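Local coordinates for protein polyhedrin (Operophtera brumata cypovirus 19, PDB 5A99) that probably packs as trimers into the polyhedra, the microcrystalline occlusion bodies that enclose and protect cypovirus particles, at residues R127-K130 with I134-S137; V109-I114 with I177-H182; I49-Q52 with S58-Y61; W63-L66 with N70-I73. One frame throughout, in Å; residues are numbered along the deposited sequence.

Contact 1. Residues R127-K130 with I134-S137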
loop_
_atom_site.group_PDB
_atom_site.type_symbol
_atom_site.label_atom_id
_atom_site.label_comp_id
_atom_site.label_asym_id
_atom_site.label_seq_id
_atom_site.Cartn_x
_atom_site.Cartn_y
_atom_site.Cartn_z
ATOM N N ARG A 127 8.630 -13.249 -8.690
ATOM C CA ARG A 127 7.711 -13.821 -9.671
ATOM C C ARG A 127 7.234 -12.764 -10.640
ATOM O O ARG A 127 6.611 -11.775 -10.241
ATOM C CB ARG A 127 6.495 -14.453 -8.968
ATOM C CG ARG A 127 5.519 -15.195 -9.909
ATOM C CD ARG A 127 4.298 -15.644 -9.162
ATOM N NE ARG A 127 3.572 -14.483 -8.647
ATOM C CZ ARG A 127 2.662 -14.525 -7.684
ATOM N NH1 ARG A 127 2.352 -15.673 -7.105
ATOM N NH2 ARG A 127 2.055 -13.408 -7.298
ATOM N N VAL A 128 7.541 -12.969 -11.915
ATOM C CA VAL A 128 7.017 -12.118 -12.971
ATOM C C VAL A 128 5.772 -12.793 -13.524
ATOM O O VAL A 128 5.864 -13.786 -14.240
ATOM C CB VAL A 128 8.045 -11.917 -14.111
ATOM C CG1 VAL A 128 7.507 -10.939 -15.150
ATOM C CG2 VAL A 128 9.364 -11.420 -13.564
ATOM N N ASN A 129 4.606 -12.287 -13.150
ATOM C CA ASN A 129 3.369 -12.741 -13.768
ATOM C C ASN A 129 3.170 -12.077 -15.127
ATOM O O ASN A 129 3.841 -11.096 -15.461
ATOM C CB ASN A 129 2.171 -12.420 -12.881
ATOM C CG ASN A 129 1.898 -13.499 -11.849
ATOM O OD1 ASN A 129 2.521 -14.559 -11.853
ATOM N ND2 ASN A 129 0.945 -13.233 -10.963
ATOM N N LYS A 130 2.255 -12.630 -15.911
ATOM C CA LYS A 130 1.741 -11.957 -17.091
ATOM C C LYS A 130 0.940 -10.735 -16.648
ATOM O O LYS A 130 0.618 -10.584 -15.468
ATOM C CB LYS A 130 0.785 -12.879 -17.842
ATOM C CG LYS A 130 1.373 -14.190 -18.347
ATOM C CD LYS A 130 0.293 -14.968 -19.093
ATOM C CE LYS A 130 0.844 -16.176 -19.841
ATOM N NZ LYS A 130 1.282 -15.846 -21.240
ATOM N N ILE A 134 -2.401 -13.705 -13.097
ATOM C CA ILE A 134 -2.791 -14.996 -12.536
ATOM C C ILE A 134 -1.550 -15.851 -12.363
ATOM O O ILE A 134 -0.778 -16.068 -13.309
ATOM C CB ILE A 134 -3.837 -15.718 -13.408
ATOM C CG1 ILE A 134 -5.097 -14.842 -13.525
ATOM C CG2 ILE A 134 -4.178 -17.102 -12.825
ATOM C CD1 ILE A 134 -6.052 -15.298 -14.611
ATOM N N SER A 135 -1.372 -16.333 -11.138
ATOM C CA SER A 135 -0.113 -16.916 -10.731
ATOM C C SER A 135 0.013 -18.341 -11.225
ATOM O O SER A 135 -0.828 -19.203 -10.940
ATOM C CB SER A 135 0.045 -16.843 -9.213
ATOM O OG SER A 135 0.061 -15.497 -8.774
ATOM N N SER A 136 1.071 -18.560 -11.995
ATOM C CA SER A 136 1.423 -19.873 -12.515
ATOM C C SER A 136 0.277 -20.548 -13.270
ATOM O O SER A 136 0.199 -21.771 -13.309
ATOM C CB SER A 136 1.905 -20.782 -11.379
ATOM O OG SER A 136 2.336 -22.049 -11.870
ATOM N N SER A 137 -0.591 -19.752 -13.887
ATOM C CA SER A 137 -1.753 -20.286 -14.601
ATOM C C SER A 137 -2.396 -19.215 -15.468
ATOM O O SER A 137 -2.139 -18.019 -15.294
ATOM C CB SER A 137 -2.789 -20.823 -13.600
ATOM O OG SER A 137 -3.914 -21.390 -14.256
HETATM O O HOH W 1 3.488 -17.015 -12.261
HETATM O O HOH W 2 1.104 -15.364 -15.003
#
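Ile134 meets the end of strand 125-129 through its backbone. Its carbonyl oxygen takes a hydrogen bond from a water, 2.6 Å from that water to Ile134 O, and the same water accepts from the backbone N of Lys130. The Ile134 side chain leaves the backbone on the side away from the strand and packs on Phe236 of the second subunit.

Ser135 carries most of the direct contact. Its OG sits anti to its own carbonyl carbon (chi1 -62°), which sets the hydroxyl in front of Asn129 and Arg127. Asn129 ND2 donates to Ser135 OG at 3.3 Å. The bond is almost straight, 176° at the hydrogen, and OG lies in the plane of the amide. Asn133 OD1 holds Asn129 ND2 as well. Ser135 OG also lies over one face of the Arg127 guanidinium, 2.8 Å from Arg127 NH1. The N-H groups do not point at it from there, so this is close contact and not a hydrogen bond. Tyr32 OH of the second subunit bonds to both Arg127 NH1 and Ser135 OG, and Asp214 of that subunit forms a salt bridge with Arg127 NH2.

At Ser136 the link again runs through water. One molecule donates to Asn129 OD1 at 2.7 Å and accepts from Ser136 N at 2.9 Å. Both ends of the Asn129 amide are thus engaged, which should fix its rotation.

Residues 134-137, ending at Ser137, form a type II beta turn, tied at a subunit interface to an outer strand, within this chain, of the three-stranded antiparallel sheet.

Contact 2. Residues V109-I114 with I177-H182; sequences VSFQFI and ILFPCH
Phe111 and Phe179 are brought together by different first torsions. In Phe111, CG stands between the backbone N and the carbonyl carbon (chi1 73°), and the ring reaches from strand 110-116 toward the loop. In Phe179, CG is anti to the carbonyl carbon (chi1 -61°), and the ring turns its face to the strand. The result is a T-shaped (edge-to-face) pair. The planes stand at 90°, and the centroids are 5.2 Å apart. Phe111 supplies the edge. Its CE2 atom lies over the centre of the Phe179 ring, 3.9 Å above the plane of that ring. Phe111 CZ comes within 4.0 Å of Phe179 CZ.

The pair joins a central strand of the six-stranded antiparallel sheet to the loop before strand 184-190. Tyr170 touches both side chains, and Phe126 and Phe174 also meet Phe111. Val128 packs against Phe179. This is an aromatic cluster between the two sheets.

The contact between these two segments is wholly apolar. C-H groups of Phe111 point into the pi cloud of Phe179, so the rings are held by dispersion and a weak electrostatic attraction.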
loop_
_atom_site.group_PDB
_atom_site.type_symbol
_atom_site.label_atom_id
_atom_site.label_comp_id
_atom_site.label_asym_id
_atom_site.label_seq_id
_atom_site.Cartn_x
_atom_site.Cartn_y
_atom_site.Cartn_z
ATOM N N VAL A 109 12.814 -3.556 -21.108
ATOM C CA VAL A 109 13.427 -4.610 -21.893
ATOM C C VAL A 109 13.842 -5.777 -21.009
ATOM O O VAL A 109 13.731 -6.944 -21.386
ATOM C CB VAL A 109 14.675 -4.068 -22.614
ATOM C CG1 VAL A 109 15.321 -5.156 -23.457
ATOM C CG2 VAL A 109 14.302 -2.882 -23.465
ATOM N N SER A 110 14.326 -5.454 -19.818
ATOM C CA SER A 110 14.879 -6.467 -18.944
ATOM C C SER A 110 14.964 -5.887 -17.549
ATOM O O SER A 110 14.635 -4.709 -17.327
ATOM C CB SER A 110 16.264 -6.904 -19.426
ATOM O OG SER A 110 17.199 -5.850 -19.244
ATOM N N PHE A 111 15.399 -6.714 -16.611
ATOM C CA PHE A 111 15.442 -6.312 -15.214
ATOM C C PHE A 111 16.684 -6.857 -14.501
ATOM O O PHE A 111 17.310 -7.830 -14.947
ATOM C CB PHE A 111 14.188 -6.837 -14.493
ATOM C CG PHE A 111 14.213 -8.323 -14.257
ATOM C CD1 PHE A 111 14.854 -8.848 -13.145
ATOM C CD2 PHE A 111 13.627 -9.201 -15.161
ATOM C CE1 PHE A 111 14.905 -10.218 -12.936
ATOM C CE2 PHE A 111 13.670 -10.582 -14.945
ATOM C CZ PHE A 111 14.306 -11.079 -13.826
ATOM N N GLN A 112 17.034 -6.219 -13.390
ATOM C CA GLN A 112 17.953 -6.801 -12.420
ATOM C C GLN A 112 17.334 -6.649 -11.029
ATOM O O GLN A 112 16.916 -5.552 -10.631
ATOM C CB GLN A 112 19.346 -6.153 -12.484
ATOM C CG GLN A 112 20.254 -6.564 -11.318
ATOM C CD GLN A 112 21.724 -6.176 -11.489
ATOM O OE1 GLN A 112 22.592 -6.666 -10.763
ATOM N NE2 GLN A 112 22.002 -5.271 -12.414
ATOM N N PHE A 113 17.240 -7.761 -10.310
ATOM C CA PHE A 113 16.687 -7.757 -8.960
ATOM C C PHE A 113 17.831 -8.011 -7.988
ATOM O O PHE A 113 18.570 -8.986 -8.138
ATOM C CB PHE A 113 15.594 -8.824 -8.850
ATOM C CG PHE A 113 14.972 -8.933 -7.487
ATOM C CD1 PHE A 113 14.246 -7.877 -6.951
ATOM C CD2 PHE A 113 15.093 -10.098 -6.744
ATOM C CE1 PHE A 113 13.651 -7.984 -5.699
ATOM C CE2 PHE A 113 14.500 -10.208 -5.491
ATOM C CZ PHE A 113 13.783 -9.142 -4.972
ATOM N N ILE A 114 17.994 -7.107 -7.023
ATOM C CA ILE A 114 19.082 -7.183 -6.055
ATOM C C ILE A 114 18.576 -7.058 -4.630
ATOM O O ILE A 114 17.865 -6.110 -4.282
ATOM C CB ILE A 114 20.151 -6.081 -6.284
ATOM C CG1 ILE A 114 20.626 -6.089 -7.738
ATOM C CG2 ILE A 114 21.346 -6.284 -5.348
ATOM C CD1 ILE A 114 21.221 -4.787 -8.174
ATOM N N ILE A 177 10.260 -15.374 -23.373
ATOM C CA ILE A 177 10.823 -16.725 -23.461
ATOM C C ILE A 177 10.896 -17.432 -22.107
ATOM O O ILE A 177 10.493 -18.587 -21.991
ATOM C CB ILE A 177 12.235 -16.736 -24.124
ATOM C CG1 ILE A 177 12.131 -16.322 -25.594
ATOM C CG2 ILE A 177 12.882 -18.123 -24.012
ATOM C CD1 ILE A 177 13.465 -16.203 -26.302
ATOM N N LEU A 178 11.429 -16.755 -21.094
ATOM C CA LEU A 178 11.430 -17.295 -19.741
ATOM C C LEU A 178 10.614 -16.404 -18.803
ATOM O O LEU A 178 10.166 -16.843 -17.748
ATOM C CB LEU A 178 12.858 -17.439 -19.220
ATOM C CG LEU A 178 13.764 -18.344 -20.059
ATOM C CD1 LEU A 178 15.225 -18.226 -19.617
ATOM C CD2 LEU A 178 13.285 -19.794 -20.007
ATOM N N PHE A 179 10.436 -15.149 -19.189
ATOM C CA PHE A 179 9.663 -14.198 -18.399
ATOM C C PHE A 179 8.686 -13.509 -19.322
ATOM O O PHE A 179 9.013 -13.243 -20.473
ATOM C CB PHE A 179 10.565 -13.138 -17.766
ATOM C CG PHE A 179 11.588 -13.699 -16.836
ATOM C CD1 PHE A 179 11.248 -14.040 -15.536
ATOM C CD2 PHE A 179 12.890 -13.886 -17.259
ATOM C CE1 PHE A 179 12.194 -14.560 -14.669
ATOM C CE2 PHE A 179 13.839 -14.408 -16.410
ATOM C CZ PHE A 179 13.497 -14.746 -15.109
ATOM N N PRO A 180 7.477 -13.228 -18.823
ATOM C CA PRO A 180 6.467 -12.540 -19.630
ATOM C C PRO A 180 6.984 -11.239 -20.267
ATOM O O PRO A 180 7.728 -10.488 -19.632
ATOM C CB PRO A 180 5.355 -12.262 -18.617
ATOM C CG PRO A 180 5.466 -13.401 -17.637
ATOM C CD PRO A 180 6.944 -13.678 -17.526
ATOM N N CYS A 181 6.584 -10.997 -21.516
ATOM C CA CYS A 181 6.904 -9.753 -22.217
ATOM C C CYS A 181 6.302 -8.522 -21.563
ATOM O O CYS A 181 6.877 -7.440 -21.634
ATOM C CB CYS A 181 6.378 -9.801 -23.654
ATOM S SG CYS A 181 7.502 -10.493 -24.869
ATOM N N HIS A 182 5.133 -8.694 -20.956
ATOM C CA HIS A 182 4.347 -7.590 -20.403
ATOM C C HIS A 182 4.110 -7.902 -18.934
ATOM O O HIS A 182 3.107 -8.505 -18.565
ATOM C CB HIS A 182 3.026 -7.446 -21.161
ATOM C CG HIS A 182 3.191 -7.459 -22.651
ATOM N ND1 HIS A 182 3.510 -6.329 -23.372
ATOM C CD2 HIS A 182 3.109 -8.466 -23.550
ATOM C CE1 HIS A 182 3.608 -6.638 -24.654
ATOM N NE2 HIS A 182 3.368 -7.928 -24.789
#

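Contact 3. Residues I49-Q52 with S58-Y61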
loop_
_atom_site.group_PDB
_atom_site.type_symbol
_atom_site.label_atom_id
_atom_site.label_comp_id
_atom_site.label_asym_id
_atom_site.label_seq_id
_atom_site.Cartn_x
_atom_site.Cartn_y
_atom_site.Cartn_z
ATOM N N ILE A 49 13.498 0.944 -8.641
ATOM C CA ILE A 49 12.525 0.881 -7.559
ATOM C C ILE A 49 13.241 0.230 -6.386
ATOM O O ILE A 49 13.724 -0.895 -6.502
ATOM C CB ILE A 49 11.290 0.058 -7.960
ATOM C CG1 ILE A 49 10.572 0.716 -9.143
ATOM C CG2 ILE A 49 10.313 -0.069 -6.805
ATOM C CD1 ILE A 49 9.447 -0.100 -9.687
ATOM N N ARG A 50 13.359 0.957 -5.280
ATOM C CA ARG A 50 13.934 0.397 -4.069
ATOM C C ARG A 50 12.897 0.247 -2.977
ATOM O O ARG A 50 12.224 1.211 -2.583
ATOM C CB ARG A 50 15.077 1.240 -3.518
ATOM C CG ARG A 50 15.723 0.604 -2.288
ATOM C CD ARG A 50 16.856 1.435 -1.723
ATOM N NE ARG A 50 16.411 2.539 -0.873
ATOM C CZ ARG A 50 16.778 3.811 -1.034
ATOM N NH1 ARG A 50 17.564 4.152 -2.050
ATOM N NH2 ARG A 50 16.354 4.745 -0.176
ATOM N N ALA A 51 12.811 -0.972 -2.473
ATOM C CA ALA A 51 12.047 -1.263 -1.269
ATOM C C ALA A 51 13.038 -1.506 -0.141
ATOM O O ALA A 51 14.133 -2.035 -0.362
ATOM C CB ALA A 51 11.196 -2.473 -1.475
ATOM N N GLN A 52 12.651 -1.132 1.064
ATOM C CA GLN A 52 13.506 -1.333 2.219
ATOM C C GLN A 52 12.696 -1.428 3.499
ATOM O O GLN A 52 11.610 -0.847 3.620
ATOM C CB GLN A 52 14.521 -0.194 2.336
ATOM C CG GLN A 52 13.925 1.131 2.765
ATOM C CD GLN A 52 14.910 2.293 2.659
ATOM O OE1 GLN A 52 15.762 2.327 1.769
ATOM N NE2 GLN A 52 14.779 3.263 3.563
ATOM N N SER A 58 7.590 -7.287 1.513
ATOM C CA SER A 58 6.679 -7.933 0.564
ATOM C C SER A 58 6.122 -6.868 -0.375
ATOM O O SER A 58 5.480 -5.925 0.078
ATOM C CB SER A 58 5.532 -8.624 1.308
ATOM O OG SER A 58 4.489 -8.997 0.427
ATOM N N ARG A 59 6.361 -7.011 -1.678
ATOM C CA ARG A 59 5.959 -5.987 -2.633
ATOM C C ARG A 59 5.412 -6.588 -3.899
ATOM O O ARG A 59 5.833 -7.658 -4.320
ATOM C CB ARG A 59 7.150 -5.103 -3.020
ATOM C CG ARG A 59 7.831 -4.433 -1.861
ATOM C CD ARG A 59 7.038 -3.252 -1.339
ATOM N NE ARG A 59 7.810 -2.537 -0.334
ATOM C CZ ARG A 59 7.884 -2.899 0.947
ATOM N NH1 ARG A 59 7.205 -3.951 1.387
ATOM N NH2 ARG A 59 8.624 -2.195 1.788
ATOM N N SER A 60 4.490 -5.873 -4.531
ATOM C CA SER A 60 4.073 -6.242 -5.873
ATOM C C SER A 60 3.851 -4.978 -6.697
ATOM O O SER A 60 3.527 -3.896 -6.165
ATOM C CB SER A 60 2.838 -7.165 -5.854
ATOM O OG SER A 60 1.727 -6.531 -5.248
ATOM N N TYR A 61 4.078 -5.106 -7.998
ATOM C CA TYR A 61 3.992 -3.980 -8.902
ATOM C C TYR A 61 3.184 -4.390 -10.115
ATOM O O TYR A 61 3.464 -5.401 -10.758
ATOM C CB TYR A 61 5.396 -3.507 -9.282
ATOM C CG TYR A 61 6.209 -3.155 -8.067
ATOM C CD1 TYR A 61 6.172 -1.880 -7.515
ATOM C CD2 TYR A 61 6.999 -4.113 -7.447
ATOM C CE1 TYR A 61 6.904 -1.572 -6.378
ATOM C CE2 TYR A 61 7.736 -3.812 -6.319
ATOM C CZ TYR A 61 7.680 -2.543 -5.782
ATOM O OH TYR A 61 8.421 -2.259 -4.656
HETATM O O HOH W 3 10.033 0.362 0.894
#
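Ile49 and Tyr61 pack between two antiparallel sheets, the face-to-face arrangement of a beta sandwich. Strand 46-53 belongs to the six-stranded sheet, and strand 56-61 to the three-stranded one. The two segments run nearly antiparallel, at 157°, with axes 8.7 Å apart. They meet through side chains.

The tight part is built round two aliphatic groups, Ile49 CG2 and Ala51 CB. Ile49 CG2 lies 3.8 Å from Tyr61 CE1 and 3.6 Å from Tyr61 OH, so the methyl sits by the phenol end of the ring. The isoleucine and the tyrosine run alongside each other, pointing opposite ways. Tyr61 OH is hydrogen-bonded to Asp217. Next to this pair, Ala51 CB touches Arg59 NE at 3.6 Å. Arg59 bends at chi2 (-76°), which lays its chain along the methyl. Its NE forms a salt bridge with Asp217, so one carboxylate holds both Arg59 and Tyr61.

The other end is looser and hydrated. Gln52 starts its side chain away from strand 56-61, and its OE1 accepts from Arg50 NE. A water spans the gap. It accepts from Gln52 N at 3.0 Å and from Arg59 NH2 at 3.1 Å, and lies in the guanidinium plane of Arg59. Arg59 NH1 turns back to its own strand. It donates to Ser58 O at 2.9 Å, with Ser58 O in the guanidinium plane but NH1 well above the plane of that carbonyl.

Contact 4. Residues W63-L66 with N70-I73; sequences WDQL and NYRI
Asn70 OD1 is gripped by two backbone N-H groups, while Asn70 CB touches Asp64 O at 3.3 Å across the contact. The donors are Arg72 N at 2.8 Å and Ile73 N at 2.9 Å. This is an Asx turn extended to an Asx motif, in the loop between strand 56-61 and helix 81-92. The two donors approach differently. Arg72 N is tilted 20° from the plane of the Asn70 side-chain carbonyl, whereas Ile73 N stands well above it. Asn70 ND2 is held by Val67 O and Gln47 OE1, so the amide is held from both ends.

Tyr71 makes the other half of the contact. Its chi1 of 62° swings the ring back toward residues 63-66. Asp64 OD2 faces the rim of the Tyr71 ring, 3.9 Å from Tyr71 CE1. Between subunits, Asp64 OD1 forms a salt bridge with Arg72 of the second subunit and the Tyr71 rings of different chains meet edge-to-face, which places this loop at the trimer interface. A water takes a weak bond from Tyr71 N and donates to Asp64 O.

Gln65 reaches out along an extended chain to the phenol. Its amide is turned well off the Tyr71 ring plane. Gln65 OE1 accepts from Asn62 N, and Gln65 NE2 donates to Tyr71 OH at 2.8 Å in a nearly straight bond of 175°.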
loop_
_atom_site.group_PDB
_atom_site.type_symbol
_atom_site.label_atom_id
_atom_site.label_comp_id
_atom_site.label_asym_id
_atom_site.label_seq_id
_atom_site.Cartn_x
_atom_site.Cartn_y
_atom_site.Cartn_z
ATOM N N TRP A 63 1.684 -3.718 -13.995
ATOM C CA TRP A 63 2.320 -3.293 -15.243
ATOM C C TRP A 63 2.484 -1.770 -15.321
ATOM O O TRP A 63 3.528 -1.271 -15.748
ATOM C CB TRP A 63 1.495 -3.805 -16.421
ATOM C CG TRP A 63 2.013 -3.466 -17.801
ATOM C CD1 TRP A 63 2.913 -4.185 -18.542
ATOM C CD2 TRP A 63 1.639 -2.349 -18.603
ATOM N NE1 TRP A 63 3.121 -3.580 -19.755
ATOM C CE2 TRP A 63 2.352 -2.449 -19.820
ATOM C CE3 TRP A 63 0.764 -1.266 -18.414
ATOM C CZ2 TRP A 63 2.224 -1.510 -20.841
ATOM C CZ3 TRP A 63 0.634 -0.335 -19.436
ATOM C CH2 TRP A 63 1.361 -0.465 -20.634
ATOM N N ASP A 64 1.462 -1.035 -14.894
ATOM C CA ASP A 64 1.489 0.412 -15.006
ATOM C C ASP A 64 2.337 1.064 -13.910
ATOM O O ASP A 64 2.521 2.279 -13.896
ATOM C CB ASP A 64 0.067 0.990 -15.017
ATOM C CG ASP A 64 -0.600 0.953 -13.650
ATOM O OD1 ASP A 64 -0.369 -0.015 -12.894
ATOM O OD2 ASP A 64 -1.360 1.900 -13.338
ATOM N N GLN A 65 2.870 0.256 -13.004
ATOM C CA GLN A 65 3.823 0.761 -12.040
ATOM C C GLN A 65 5.245 0.388 -12.431
ATOM O O GLN A 65 6.189 0.791 -11.761
ATOM C CB GLN A 65 3.469 0.239 -10.647
ATOM C CG GLN A 65 2.050 0.611 -10.249
ATOM C CD GLN A 65 1.567 -0.148 -9.030
ATOM O OE1 GLN A 65 1.856 -1.330 -8.865
ATOM N NE2 GLN A 65 0.836 0.535 -8.164
ATOM N N LEU A 66 5.387 -0.361 -13.531
ATOM C CA LEU A 66 6.693 -0.816 -14.021
ATOM C C LEU A 66 7.114 -0.122 -15.322
ATOM O O LEU A 66 8.298 0.074 -15.581
ATOM C CB LEU A 66 6.678 -2.334 -14.242
ATOM C CG LEU A 66 6.419 -3.207 -13.001
ATOM C CD1 LEU A 66 6.141 -4.658 -13.390
ATOM C CD2 LEU A 66 7.582 -3.112 -12.053
ATOM N N ASN A 70 5.161 6.574 -15.921
ATOM C CA ASN A 70 4.076 6.163 -15.047
ATOM C C ASN A 70 3.730 7.302 -14.093
ATOM O O ASN A 70 4.357 8.364 -14.132
ATOM C CB ASN A 70 4.442 4.881 -14.276
ATOM C CG ASN A 70 5.652 5.055 -13.387
ATOM O OD1 ASN A 70 5.566 5.633 -12.296
ATOM N ND2 ASN A 70 6.786 4.525 -13.830
ATOM N N TYR A 71 2.736 7.091 -13.235
ATOM C CA TYR A 71 2.250 8.175 -12.383
ATOM C C TYR A 71 3.252 8.561 -11.263
ATOM O O TYR A 71 3.160 9.646 -10.692
ATOM C CB TYR A 71 0.835 7.875 -11.850
ATOM C CG TYR A 71 0.709 6.641 -10.978
ATOM C CD1 TYR A 71 0.505 5.383 -11.536
ATOM C CD2 TYR A 71 0.785 6.738 -9.596
ATOM C CE1 TYR A 71 0.399 4.267 -10.746
ATOM C CE2 TYR A 71 0.676 5.625 -8.795
ATOM C CZ TYR A 71 0.474 4.389 -9.369
ATOM O OH TYR A 71 0.359 3.269 -8.559
ATOM N N ARG A 72 4.219 7.690 -10.981
ATOM C CA ARG A 72 5.294 8.006 -10.039
ATOM C C ARG A 72 6.454 8.705 -10.758
ATOM O O ARG A 72 7.030 9.657 -10.234
ATOM C CB ARG A 72 5.796 6.735 -9.344
ATOM C CG ARG A 72 4.716 5.925 -8.645
ATOM C CD ARG A 72 3.956 6.763 -7.608
ATOM N NE ARG A 72 4.844 7.314 -6.590
ATOM C CZ ARG A 72 5.225 6.662 -5.493
ATOM N NH1 ARG A 72 4.787 5.421 -5.252
ATOM N NH2 ARG A 72 6.047 7.248 -4.627
ATOM N N ILE A 73 6.791 8.215 -11.952
ATOM C CA ILE A 73 7.780 8.854 -12.835
ATOM C C ILE A 73 7.135 9.175 -14.182
ATOM O O ILE A 73 7.142 8.360 -15.116
ATOM C CB ILE A 73 9.015 7.949 -13.075
ATOM C CG1 ILE A 73 9.641 7.528 -11.745
ATOM C CG2 ILE A 73 10.049 8.654 -13.952
ATOM C CD1 ILE A 73 10.342 8.657 -10.998
HETATM O O HOH W 4 1.293 4.596 -14.955
#

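Contacts 3, 4 and 1 follow one another along the chain, and contact 1 is nested within the loop closed by contact 2. The centre of contact 3 is nearest the chain centre, about 6 Å away; the centres of the others are 13 to 18 Å from it. Contacts 1 and 2 touch where Val128 O meets Pro180 CG at 3.4 Å. Contacts 3 and 4 join through Tyr61 CB and Leu66 CD2, 3.6 Å apart. Contact 2 touches contact 4 where His182 packs on Trp63. Contacts 1, 3 and 4 reach other subunits; no other subunit touches the segments of contact 2. Gln52 packs on Ser135 of the third subunit, linking contacts 3 and 1 between chains.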